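Local coordinates for protein cysteine synthase 3 (Entamoeba histolytica, PDB 6KR5) that catalyses the last step of cysteine synthesis, joining sulfide to the amino acid portion of O-acetyl-L-serine with release of acetate, using pyridoxal phosphate, at residues P36-N41 against A287-A292; N174-D179 against T301-L306; T255-Q260 against S281-L286; V270-I275 against G325-V330. All blocks are in the same frame, centred on the assembly; numbering follows the deposited sequence.

How the interactions relate
Interactions 1, 2 and 3 are buried contacts grouped round helix 279-292 and the mixed sheet of the fold, whereas interaction 4 lies at the surface. Helix 279-292 serves both interaction 1, near its last turn, and interaction 3, nearer its start; strand 301-306, which follows it in the chain, enters interaction 2. Helix 259-273 in turn is shared by interactions 3 and 4, one at its beginning and the other at its end. Chemistry follows depth: aliphatic packing carries interactions 1, 2 and 3, interaction 1 adding two bridging waters, and interaction 4 relies on a lysine lying over a tyrosine ring.

Interaction 1 (P36-N41 against A287-A292); sequences PSIKKN and AGLKEA
Ile-38 packs onto Leu-289 and Ala-292 near the end of helix 279-292, fastening the loop that links strands 26-28 and 43-48 to one of the helices that flank the mixed sheet of this fold-type II pyridoxal-phosphate enzyme. The conformation of the isoleucine decides which branch does what. Its first torsion (chi1 -61°) sets CG1 anti to the carbonyl carbon, and the extended second torsion (chi2 172°) carries CD1 straight on toward the helix. The methyl arrives at Leu-289 CD2, 3.8 Å from Ile-38 CD1, with the two side chains crossing at a slant. Closer to the loop, Ile-38 CG1 lies 3.9 Å from Ala-292 CB, and the other branch, Ile-38 CG2, rests 4.0 Å from Ala-292 O. One side chain thus covers both a methyl and the neighbouring carbonyl oxygen. Leu-289 also touches Val-32 and Thr-33 of the loop and Leu-335 of helix 327-335, and so connects the isoleucine to these neighbours.

Water supplies the polar half of the contact, giving carbonyl oxygens of the helix a partner that the loop does not offer directly. One water stands 2.8 Å from Ser-37 OG, a hydroxyl also hydrogen-bonded to His-35, and donates to Leu-289 O. A second links the two backbones: it accepts from Lys-39 N over 3.1 Å and donates to Ala-292 O in a short bond of 2.6 Å.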
loop_
_atom_site.group_PDB
_atom_site.type_symbol
_atom_site.label_atom_id
_atom_site.label_comp_id
_atom_site.label_asym_id
_atom_site.label_seq_id
_atom_site.Cartn_x
_atom_site.Cartn_y
_atom_site.Cartn_z
ATOM N N PRO B 36 -7.964 -14.190 27.320
ATOM C CA PRO B 36 -7.468 -15.164 28.306
ATOM C C PRO B 36 -6.920 -16.442 27.702
ATOM O O PRO B 36 -6.077 -17.090 28.336
ATOM C CB PRO B 36 -8.707 -15.444 29.168
ATOM C CG PRO B 36 -9.523 -14.199 29.060
ATOM C CD PRO B 36 -9.309 -13.693 27.656
ATOM N N SER B 37 -7.361 -16.827 26.501
ATOM C CA SER B 37 -6.882 -18.057 25.889
ATOM C C SER B 37 -5.408 -17.986 25.505
ATOM O O SER B 37 -4.788 -19.033 25.304
ATOM C CB SER B 37 -7.719 -18.380 24.653
ATOM O OG SER B 37 -7.505 -17.396 23.658
ATOM N N ILE B 38 -4.834 -16.790 25.396
ATOM C CA ILE B 38 -3.451 -16.620 24.949
ATOM C C ILE B 38 -2.603 -16.119 26.115
ATOM O O ILE B 38 -2.877 -15.047 26.676
ATOM C CB ILE B 38 -3.363 -15.661 23.755
ATOM C CG1 ILE B 38 -4.168 -16.216 22.580
ATOM C CG2 ILE B 38 -1.909 -15.430 23.362
ATOM C CD1 ILE B 38 -4.304 -15.234 21.413
ATOM N N LYS B 39 -1.561 -16.881 26.460
ATOM C CA LYS B 39 -0.667 -16.502 27.549
ATOM C C LYS B 39 0.163 -15.283 27.161
ATOM O O LYS B 39 0.502 -15.078 25.992
ATOM C CB LYS B 39 0.268 -17.659 27.923
ATOM C CG LYS B 39 -0.436 -18.946 28.341
ATOM C CD LYS B 39 -1.281 -18.754 29.594
ATOM C CE LYS B 39 -1.884 -20.072 30.063
ATOM N NZ LYS B 39 -2.939 -19.858 31.094
ATOM N N LYS B 40 0.514 -14.483 28.170
ATOM C CA LYS B 40 1.179 -13.209 27.928
ATOM C C LYS B 40 2.588 -13.357 27.366
ATOM O O LYS B 40 3.100 -12.403 26.771
ATOM C CB LYS B 40 1.227 -12.390 29.220
ATOM N N ASN B 41 3.234 -14.509 27.536
ATOM C CA ASN B 41 4.582 -14.687 27.008
ATOM C C ASN B 41 4.594 -15.272 25.601
ATOM O O ASN B 41 5.669 -15.411 25.012
ATOM C CB ASN B 41 5.424 -15.560 27.950
ATOM C CG ASN B 41 4.867 -16.958 28.120
ATOM O OD1 ASN B 41 3.653 -17.156 28.204
ATOM N ND2 ASN B 41 5.758 -17.939 28.190
ATOM N N ALA B 287 -6.526 -18.366 12.498
ATOM C CA ALA B 287 -5.840 -19.639 12.690
ATOM C C ALA B 287 -4.642 -19.475 13.616
ATOM O O ALA B 287 -4.359 -20.353 14.439
ATOM C CB ALA B 287 -5.391 -20.218 11.348
ATOM N N GLY B 288 -3.932 -18.353 13.497
ATOM C CA GLY B 288 -2.768 -18.136 14.339
ATOM C C GLY B 288 -3.140 -17.876 15.788
ATOM O O GLY B 288 -2.412 -18.278 16.701
ATOM N N LEU B 289 -4.255 -17.170 16.017
ATOM C CA LEU B 289 -4.706 -16.920 17.382
ATOM C C LEU B 289 -5.194 -18.203 18.039
ATOM O O LEU B 289 -4.982 -18.413 19.240
ATOM C CB LEU B 289 -5.805 -15.852 17.399
ATOM C CG LEU B 289 -5.407 -14.421 17.002
ATOM C CD1 LEU B 289 -6.597 -13.471 17.114
ATOM C CD2 LEU B 289 -4.233 -13.903 17.835
ATOM N N LYS B 290 -5.865 -19.067 17.278
ATOM C CA LYS B 290 -6.216 -20.385 17.807
ATOM C C LYS B 290 -4.963 -21.178 18.132
ATOM O O LYS B 290 -4.893 -21.851 19.171
ATOM C CB LYS B 290 -7.094 -21.137 16.810
ATOM C CG LYS B 290 -8.429 -20.469 16.591
ATOM C CD LYS B 290 -9.334 -21.304 15.713
ATOM C CE LYS B 290 -10.711 -20.678 15.657
ATOM N NZ LYS B 290 -11.654 -21.413 14.774
ATOM N N GLU B 291 -3.960 -21.108 17.260
ATOM C CA GLU B 291 -2.689 -21.763 17.543
ATOM C C GLU B 291 -2.077 -21.232 18.835
ATOM O O GLU B 291 -1.571 -22.005 19.659
ATOM C CB GLU B 291 -1.745 -21.555 16.360
ATOM C CG GLU B 291 -0.548 -22.469 16.360
ATOM C CD GLU B 291 -0.901 -23.891 15.975
ATOM O OE1 GLU B 291 -1.985 -24.125 15.382
ATOM O OE2 GLU B 291 -0.086 -24.781 16.275
ATOM N N ALA B 292 -2.145 -19.915 19.043
ATOM C CA ALA B 292 -1.591 -19.275 20.228
ATOM C C ALA B 292 -2.340 -19.642 21.503
ATOM O O ALA B 292 -1.839 -19.362 22.599
ATOM C CB ALA B 292 -1.598 -17.752 20.042
HETATM O O HOH W 1 -6.998 -18.646 21.261
HETATM O O HOH W 2 -0.402 -19.127 24.743
#

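Interaction 2 (N174-D179 against T301-L306); sequences NEIWED and TIVIIL
This is a purely apolar helix-on-sheet contact, buried where helix 169-179 covers one face of the mixed sheet at strand 301-306. Ile-176 carries it from the helix side, meeting Val-303 and Ile-305, whose side chains lie on the same face of the strand. Ile-176 and Val-303 approach tip to tip, and both branches of each take part: Ile-176 CD1 is 4.0 Å from Val-303 CG1, while Ile-176 CG2 is equally far, 4.0 Å, from Val-303 CG2. Two forked ends therefore meet prong to prong. Ile-305 joins differently. Its second torsion is bent (chi2 -60°), which brings its end nearer the helix than its first bond suggests, and its CD1 comes within 4.2 Å of Ile-176 CD1, the side chains crossing at about a right angle.

Val-200 of helix 195-207 and Val-184 also pack on Ile-176. Asn-174 and Glu-175 touch Pro-9 of the second subunit, so this helix borders the dimer interface. Ile-304, facing away from Ile-176, packs on Ala-284 of helix 279-292; helices on both faces of a largely parallel sheet give the alpha/beta/alpha layering characteristic of fold-type II pyridoxal-phosphate enzymes.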
loop_
_atom_site.group_PDB
_atom_site.type_symbol
_atom_site.label_atom_id
_atom_site.label_comp_id
_atom_site.label_asym_id
_atom_site.label_seq_id
_atom_site.Cartn_x
_atom_site.Cartn_y
_atom_site.Cartn_z
ATOM N N ASN B 174 13.913 -15.918 4.646
ATOM C CA ASN B 174 15.108 -15.306 5.218
ATOM C C ASN B 174 14.757 -14.077 6.041
ATOM O O ASN B 174 15.342 -13.845 7.106
ATOM C CB ASN B 174 16.104 -14.918 4.129
ATOM C CG ASN B 174 17.397 -14.376 4.714
ATOM O OD1 ASN B 174 18.058 -15.063 5.495
ATOM N ND2 ASN B 174 17.750 -13.138 4.364
ATOM N N GLU B 175 13.810 -13.270 5.553
ATOM C CA GLU B 175 13.360 -12.117 6.321
ATOM C C GLU B 175 12.798 -12.538 7.672
ATOM O O GLU B 175 13.086 -11.903 8.691
ATOM C CB GLU B 175 12.315 -11.336 5.527
ATOM C CG GLU B 175 12.883 -10.680 4.279
ATOM C CD GLU B 175 11.817 -10.322 3.264
ATOM O OE1 GLU B 175 10.682 -10.011 3.683
ATOM O OE2 GLU B 175 12.121 -10.332 2.056
ATOM N N ILE B 176 11.981 -13.594 7.704
ATOM C CA ILE B 176 11.461 -14.078 8.985
ATOM C C ILE B 176 12.598 -14.577 9.865
ATOM O O ILE B 176 12.640 -14.299 11.072
ATOM C CB ILE B 176 10.408 -15.176 8.762
ATOM C CG1 ILE B 176 9.179 -14.585 8.064
ATOM C CG2 ILE B 176 10.023 -15.816 10.103
ATOM C CD1 ILE B 176 8.294 -15.633 7.429
ATOM N N TRP B 177 13.531 -15.324 9.274
ATOM C CA TRP B 177 14.655 -15.848 10.041
ATOM C C TRP B 177 15.461 -14.718 10.665
ATOM O O TRP B 177 15.760 -14.738 11.863
ATOM C CB TRP B 177 15.538 -16.710 9.146
ATOM C CG TRP B 177 16.614 -17.394 9.923
ATOM C CD1 TRP B 177 17.950 -17.119 9.892
ATOM C CD2 TRP B 177 16.435 -18.443 10.877
ATOM N NE1 TRP B 177 18.623 -17.954 10.764
ATOM C CE2 TRP B 177 17.711 -18.777 11.375
ATOM C CE3 TRP B 177 15.321 -19.148 11.346
ATOM C CZ2 TRP B 177 17.900 -19.785 12.323
ATOM C CZ3 TRP B 177 15.508 -20.141 12.293
ATOM C CH2 TRP B 177 16.790 -20.450 12.770
ATOM N N GLU B 178 15.809 -13.713 9.866
ATOM C CA GLU B 178 16.628 -12.615 10.370
ATOM C C GLU B 178 15.855 -11.749 11.362
ATOM O O GLU B 178 16.373 -11.395 12.427
ATOM C CB GLU B 178 17.136 -11.765 9.203
ATOM C CG GLU B 178 18.189 -12.435 8.329
ATOM C CD GLU B 178 19.547 -12.515 9.000
ATOM O OE1 GLU B 178 19.873 -11.613 9.798
ATOM O OE2 GLU B 178 20.295 -13.476 8.716
ATOM N N ASP B 179 14.614 -11.383 11.025
ATOM C CA ASP B 179 13.863 -10.477 11.888
ATOM C C ASP B 179 13.597 -11.093 13.262
ATOM O O ASP B 179 13.603 -10.380 14.274
ATOM C CB ASP B 179 12.549 -10.064 11.215
ATOM C CG ASP B 179 12.761 -9.130 10.034
ATOM O OD1 ASP B 179 13.890 -8.629 9.849
ATOM O OD2 ASP B 179 11.790 -8.885 9.293
ATOM N N THR B 301 7.008 -18.271 19.409
ATOM C CA THR B 301 6.954 -17.165 18.458
ATOM C C THR B 301 6.214 -17.655 17.218
ATOM O O THR B 301 6.706 -18.522 16.488
ATOM C CB THR B 301 8.351 -16.662 18.105
ATOM O OG1 THR B 301 8.965 -16.112 19.277
ATOM C CG2 THR B 301 8.272 -15.565 17.046
ATOM N N ILE B 302 5.032 -17.096 16.990
ATOM C CA ILE B 302 4.128 -17.511 15.924
ATOM C C ILE B 302 4.106 -16.402 14.881
ATOM O O ILE B 302 3.768 -15.255 15.202
ATOM C CB ILE B 302 2.725 -17.783 16.487
ATOM C CG1 ILE B 302 2.786 -18.943 17.481
ATOM C CG2 ILE B 302 1.730 -18.067 15.379
ATOM C CD1 ILE B 302 1.639 -18.981 18.442
ATOM N N VAL B 303 4.477 -16.732 13.641
ATOM C CA VAL B 303 4.559 -15.763 12.548
ATOM C C VAL B 303 3.433 -16.049 11.566
ATOM O O VAL B 303 3.274 -17.187 11.114
ATOM C CB VAL B 303 5.919 -15.816 11.834
ATOM C CG1 VAL B 303 5.908 -14.919 10.586
ATOM C CG2 VAL B 303 7.036 -15.398 12.781
ATOM N N ILE B 304 2.680 -15.014 11.209
ATOM C CA ILE B 304 1.495 -15.151 10.370
ATOM C C ILE B 304 1.694 -14.285 9.134
ATOM O O ILE B 304 1.914 -13.076 9.255
ATOM C CB ILE B 304 0.226 -14.730 11.127
ATOM C CG1 ILE B 304 0.153 -15.423 12.493
ATOM C CG2 ILE B 304 -1.027 -15.042 10.320
ATOM C CD1 ILE B 304 -1.049 -14.978 13.292
ATOM N N ILE B 305 1.592 -14.890 7.954
ATOM C CA ILE B 305 1.661 -14.133 6.705
ATOM C C ILE B 305 0.340 -13.411 6.490
ATOM O O ILE B 305 -0.729 -14.030 6.548
ATOM C CB ILE B 305 1.955 -15.064 5.518
ATOM C CG1 ILE B 305 3.239 -15.856 5.741
ATOM C CG2 ILE B 305 2.045 -14.253 4.223
ATOM C CD1 ILE B 305 4.467 -14.968 5.924
ATOM N N LEU B 306 0.408 -12.100 6.217
ATOM C CA LEU B 306 -0.773 -11.327 5.822
ATOM C C LEU B 306 -0.620 -10.964 4.348
ATOM O O LEU B 306 0.139 -10.040 4.020
ATOM C CB LEU B 306 -0.929 -10.065 6.681
ATOM C CG LEU B 306 -0.922 -10.261 8.207
ATOM C CD1 LEU B 306 -1.525 -9.027 8.883
ATOM C CD2 LEU B 306 -1.668 -11.489 8.612
#

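Interaction 3 (T255-Q260 against S281-L286); sequences TPIKTQ and SGAAIL
Ile-257 spreads its branches over one side of helix 279-292, touching Ala-283 and Leu-286, two residues one turn apart. The contact ties strand 253-257, an outermost strand of the mixed sheet, to a helix packed on that sheet, in the layered alpha/beta architecture of the fold-type II pyridoxal-phosphate enzymes. Between the two segments the chain runs through helix 259-273, for which Lys-258 occupies the N-cap position.

The two branches of Ile-257 take mainly different partners. Its CG2 lies 4.0 Å from Ala-283 CB and against the helix backbone at Ala-283 CA, while also bordering Leu-286 CD2. The other branch turns at its second torsion (chi2 -71°) and directs the terminal methyl to the next turn. There Ile-257 CD1 rests against the CG-CD2 side of Leu-286, 3.8 Å from CG and 3.9 Å from CD2 of that leucine, and the two side chains meet at an angle, neither end-on nor alongside. Leu-286 has CG anti to the backbone N (chi1 178°), which, with chi2 54°, turns the CD2 branch toward Ile-257.

Val-216 of strand 212-218 touches both Ile-257 and Ala-283, while Ala-262 of helix 259-273 also packs on Ala-283, placing this alanine among three elements. At the closest point of the contact, Ile-257 CG1 rests 3.6 Å from the backbone oxygen Ala-283 O.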
loop_
_atom_site.group_PDB
_atom_site.type_symbol
_atom_site.label_atom_id
_atom_site.label_comp_id
_atom_site.label_asym_id
_atom_site.label_seq_id
_atom_site.Cartn_x
_atom_site.Cartn_y
_atom_site.Cartn_z
ATOM N N THR B 255 -5.536 -25.925 9.218
ATOM C CA THR B 255 -6.584 -25.316 10.028
ATOM C C THR B 255 -7.633 -24.697 9.123
ATOM O O THR B 255 -7.344 -23.700 8.445
ATOM C CB THR B 255 -6.002 -24.260 10.966
ATOM O OG1 THR B 255 -5.058 -24.887 11.845
ATOM C CG2 THR B 255 -7.107 -23.614 11.800
ATOM N N PRO B 256 -8.835 -25.258 9.055
ATOM C CA PRO B 256 -9.906 -24.631 8.279
ATOM C C PRO B 256 -10.488 -23.449 9.033
ATOM O O PRO B 256 -10.625 -23.476 10.260
ATOM C CB PRO B 256 -10.939 -25.754 8.136
ATOM C CG PRO B 256 -10.750 -26.573 9.373
ATOM C CD PRO B 256 -9.269 -26.519 9.687
ATOM N N ILE B 257 -10.851 -22.409 8.285
ATOM C CA ILE B 257 -11.427 -21.195 8.855
ATOM C C ILE B 257 -12.695 -20.862 8.080
ATOM O O ILE B 257 -12.683 -20.817 6.843
ATOM C CB ILE B 257 -10.435 -20.010 8.819
ATOM C CG1 ILE B 257 -9.214 -20.264 9.715
ATOM C CG2 ILE B 257 -11.136 -18.705 9.200
ATOM C CD1 ILE B 257 -9.506 -20.226 11.248
ATOM N N LYS B 258 -13.791 -20.629 8.803
ATOM C CA LYS B 258 -15.035 -20.244 8.146
ATOM C C LYS B 258 -14.911 -18.866 7.504
ATOM O O LYS B 258 -14.340 -17.936 8.090
ATOM C CB LYS B 258 -16.196 -20.232 9.142
ATOM C CG LYS B 258 -16.566 -21.598 9.725
ATOM C CD LYS B 258 -17.662 -21.418 10.761
ATOM C CE LYS B 258 -18.170 -22.744 11.298
ATOM N NZ LYS B 258 -19.094 -22.520 12.443
ATOM N N THR B 259 -15.501 -18.735 6.313
ATOM C CA THR B 259 -15.516 -17.461 5.596
ATOM C C THR B 259 -15.934 -16.306 6.504
ATOM O O THR B 259 -15.235 -15.288 6.591
ATOM C CB THR B 259 -16.453 -17.551 4.387
ATOM O OG1 THR B 259 -15.885 -18.430 3.411
ATOM C CG2 THR B 259 -16.613 -16.197 3.721
ATOM N N GLN B 260 -17.060 -16.453 7.217
ATOM C CA GLN B 260 -17.551 -15.346 8.038
ATOM C C GLN B 260 -16.601 -15.017 9.180
ATOM O O GLN B 260 -16.482 -13.848 9.566
ATOM C CB GLN B 260 -18.938 -15.657 8.606
ATOM C CG GLN B 260 -20.016 -15.871 7.572
ATOM C CD GLN B 260 -20.319 -14.641 6.753
ATOM O OE1 GLN B 260 -20.206 -13.510 7.229
ATOM N NE2 GLN B 260 -20.710 -14.856 5.498
ATOM N N SER B 281 -5.905 -12.644 5.143
ATOM C CA SER B 281 -5.165 -12.267 6.342
ATOM C C SER B 281 -6.006 -12.480 7.594
ATOM O O SER B 281 -5.490 -12.915 8.631
ATOM C CB SER B 281 -4.741 -10.806 6.236
ATOM O OG SER B 281 -3.787 -10.609 5.209
ATOM N N GLY B 282 -7.297 -12.160 7.515
ATOM C CA GLY B 282 -8.196 -12.474 8.613
ATOM C C GLY B 282 -8.244 -13.961 8.903
ATOM O O GLY B 282 -8.240 -14.379 10.068
ATOM N N ALA B 283 -8.272 -14.785 7.846
ATOM C CA ALA B 283 -8.272 -16.232 8.037
ATOM C C ALA B 283 -6.980 -16.677 8.695
ATOM O O ALA B 283 -6.996 -17.425 9.679
ATOM C CB ALA B 283 -8.481 -16.946 6.704
ATOM N N ALA B 284 -5.843 -16.209 8.166
ATOM C CA ALA B 284 -4.553 -16.577 8.732
ATOM C C ALA B 284 -4.433 -16.127 10.180
ATOM O O ALA B 284 -3.963 -16.891 11.030
ATOM C CB ALA B 284 -3.416 -15.993 7.893
ATOM N N ILE B 285 -4.856 -14.894 10.486
ATOM C CA ILE B 285 -4.718 -14.399 11.856
ATOM C C ILE B 285 -5.568 -15.227 12.808
ATOM O O ILE B 285 -5.107 -15.615 13.886
ATOM C CB ILE B 285 -5.059 -12.901 11.937
ATOM C CG1 ILE B 285 -3.907 -12.099 11.334
ATOM C CG2 ILE B 285 -5.282 -12.475 13.406
ATOM C CD1 ILE B 285 -4.176 -10.619 11.141
ATOM N N LEU B 286 -6.806 -15.546 12.418
ATOM C CA LEU B 286 -7.643 -16.343 13.316
ATOM C C LEU B 286 -7.033 -17.720 13.554
ATOM O O LEU B 286 -6.995 -18.197 14.695
ATOM C CB LEU B 286 -9.062 -16.461 12.763
ATOM C CG LEU B 286 -10.009 -17.318 13.606
ATOM C CD1 LEU B 286 -10.044 -16.822 15.044
ATOM C CD2 LEU B 286 -11.394 -17.295 13.006
#

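Interaction 4 (V270-I275 against G325-V330)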
loop_
_atom_site.group_PDB
_atom_site.type_symbol
_atom_site.label_atom_id
_atom_site.label_comp_id
_atom_site.label_asym_id
_atom_site.label_seq_id
_atom_site.Cartn_x
_atom_site.Cartn_y
_atom_site.Cartn_z
ATOM N N VAL B 270 -8.206 -4.560 12.161
ATOM C CA VAL B 270 -8.040 -3.149 11.837
ATOM C C VAL B 270 -8.568 -2.274 12.977
ATOM O O VAL B 270 -7.957 -1.249 13.305
ATOM C CB VAL B 270 -8.667 -2.814 10.462
ATOM C CG1 VAL B 270 -10.136 -3.078 10.441
ATOM C CG2 VAL B 270 -8.362 -1.361 10.054
ATOM N N LYS B 271 -9.639 -2.689 13.657
ATOM C CA LYS B 271 -10.187 -1.846 14.720
ATOM C C LYS B 271 -9.294 -1.834 15.954
ATOM O O LYS B 271 -9.138 -0.786 16.600
ATOM C CB LYS B 271 -11.590 -2.308 15.102
ATOM C CG LYS B 271 -12.308 -1.328 16.037
ATOM C CD LYS B 271 -13.751 -1.749 16.285
ATOM C CE LYS B 271 -14.413 -0.828 17.296
ATOM N NZ LYS B 271 -15.808 -1.235 17.619
ATOM N N TYR B 272 -8.718 -2.986 16.321
ATOM C CA TYR B 272 -8.013 -3.098 17.592
ATOM C C TYR B 272 -6.498 -3.140 17.483
ATOM O O TYR B 272 -5.820 -2.906 18.494
ATOM C CB TYR B 272 -8.534 -4.323 18.363
ATOM C CG TYR B 272 -10.013 -4.153 18.641
ATOM C CD1 TYR B 272 -10.462 -3.072 19.386
ATOM C CD2 TYR B 272 -10.956 -5.020 18.113
ATOM C CE1 TYR B 272 -11.806 -2.877 19.625
ATOM C CE2 TYR B 272 -12.320 -4.833 18.357
ATOM C CZ TYR B 272 -12.732 -3.756 19.112
ATOM O OH TYR B 272 -14.080 -3.533 19.375
ATOM N N ASP B 273 -5.940 -3.417 16.293
ATOM C CA ASP B 273 -4.508 -3.271 16.070
ATOM C C ASP B 273 -4.174 -2.231 15.016
ATOM O O ASP B 273 -2.991 -1.930 14.825
ATOM C CB ASP B 273 -3.873 -4.621 15.695
ATOM C CG ASP B 273 -3.725 -5.517 16.894
ATOM O OD1 ASP B 273 -2.689 -5.420 17.591
ATOM O OD2 ASP B 273 -4.661 -6.290 17.145
ATOM N N GLY B 274 -5.170 -1.652 14.353
ATOM C CA GLY B 274 -4.868 -0.629 13.376
ATOM C C GLY B 274 -4.177 -1.112 12.123
ATOM O O GLY B 274 -3.536 -0.312 11.437
ATOM N N ILE B 275 -4.297 -2.396 11.798
ATOM C CA ILE B 275 -3.694 -2.984 10.609
ATOM C C ILE B 275 -4.830 -3.381 9.679
ATOM O O ILE B 275 -5.658 -4.223 10.034
ATOM C CB ILE B 275 -2.824 -4.196 10.969
ATOM C CG1 ILE B 275 -1.628 -3.764 11.815
ATOM C CG2 ILE B 275 -2.386 -4.917 9.718
ATOM C CD1 ILE B 275 -0.945 -4.920 12.507
ATOM N N GLY B 325 -20.655 -5.714 19.135
ATOM C CA GLY B 325 -20.144 -5.979 20.462
ATOM C C GLY B 325 -18.798 -5.339 20.734
ATOM O O GLY B 325 -18.130 -4.780 19.863
ATOM N N THR B 326 -18.391 -5.451 21.990
ATOM C CA THR B 326 -17.095 -4.970 22.431
ATOM C C THR B 326 -15.994 -5.885 21.920
ATOM O O THR B 326 -16.245 -6.980 21.406
ATOM C CB THR B 326 -17.028 -4.936 23.957
ATOM O OG1 THR B 326 -17.141 -6.282 24.434
ATOM C CG2 THR B 326 -18.154 -4.098 24.527
ATOM N N LYS B 327 -14.745 -5.444 22.098
ATOM C CA LYS B 327 -13.623 -6.300 21.720
ATOM C C LYS B 327 -13.717 -7.660 22.392
ATOM O O LYS B 327 -13.512 -8.697 21.750
ATOM C CB LYS B 327 -12.287 -5.646 22.070
ATOM C CG LYS B 327 -11.118 -6.534 21.680
ATOM C CD LYS B 327 -9.774 -5.835 21.819
ATOM C CE LYS B 327 -9.111 -6.197 23.134
ATOM N NZ LYS B 327 -7.793 -5.527 23.265
ATOM N N GLN B 328 -14.056 -7.694 23.682
ATOM C CA GLN B 328 -14.096 -8.993 24.339
ATOM C C GLN B 328 -15.221 -9.858 23.786
ATOM O O GLN B 328 -15.050 -11.073 23.627
ATOM C CB GLN B 328 -14.212 -8.829 25.852
ATOM C CG GLN B 328 -12.850 -8.631 26.516
ATOM C CD GLN B 328 -11.805 -9.640 26.036
ATOM O OE1 GLN B 328 -10.738 -9.262 25.543
ATOM N NE2 GLN B 328 -12.105 -10.926 26.191
ATOM N N GLN B 329 -16.371 -9.260 23.466
ATOM C CA GLN B 329 -17.434 -10.056 22.865
ATOM C C GLN B 329 -16.989 -10.631 21.532
ATOM O O GLN B 329 -17.264 -11.797 21.225
ATOM C CB GLN B 329 -18.695 -9.221 22.678
ATOM C CG GLN B 329 -19.354 -8.847 24.006
ATOM C CD GLN B 329 -20.643 -8.078 23.816
ATOM O OE1 GLN B 329 -20.634 -6.855 23.628
ATOM N NE2 GLN B 329 -21.764 -8.794 23.873
ATOM N N VAL B 330 -16.308 -9.821 20.722
ATOM C CA VAL B 330 -15.874 -10.293 19.412
ATOM C C VAL B 330 -14.821 -11.380 19.559
ATOM O O VAL B 330 -14.895 -12.422 18.901
ATOM C CB VAL B 330 -15.360 -9.119 18.558
ATOM C CG1 VAL B 330 -14.675 -9.651 17.310
ATOM C CG2 VAL B 330 -16.511 -8.224 18.166
#
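Lys-327 lays its aliphatic chain over the face of the Tyr-272 ring, so that the methylenes of a charged residue do the apolar packing. The approach is a CH-pi contact: Lys-327 CB stands 3.7 Å from the centroid of the Tyr-272 ring and 19° off its normal. The lysine runs antiparallel to the tyrosine, with CB 3.5 Å from Tyr-272 CZ near the hydroxyl end and CD 3.6 Å from Tyr-272 CG at the root. The opposite face is met by Lys-271 CG, offset toward the rim, which leaves the aromatic ring between the methylene chains of two lysines.

A bend at the third torsion (chi3 98°) then swings the ammonium group of Lys-327 away to a salt bridge with Asp-34 and a hydrogen bond to Gly-31 O. The backbone beneath is fixed by a capping box at the start of helix 327-335: Gln-329 N donates to Thr-326 OG1 over 3.2 Å, and Thr-326 N to Gln-329 OE1 over 3.1 Å. Dispersion over the ring and electrostatics at the chain end are thus handled by separate parts of one lysine: its methylenes serve the contact with Tyr-272, and its charge is spent on Asp-34 and Gly-31.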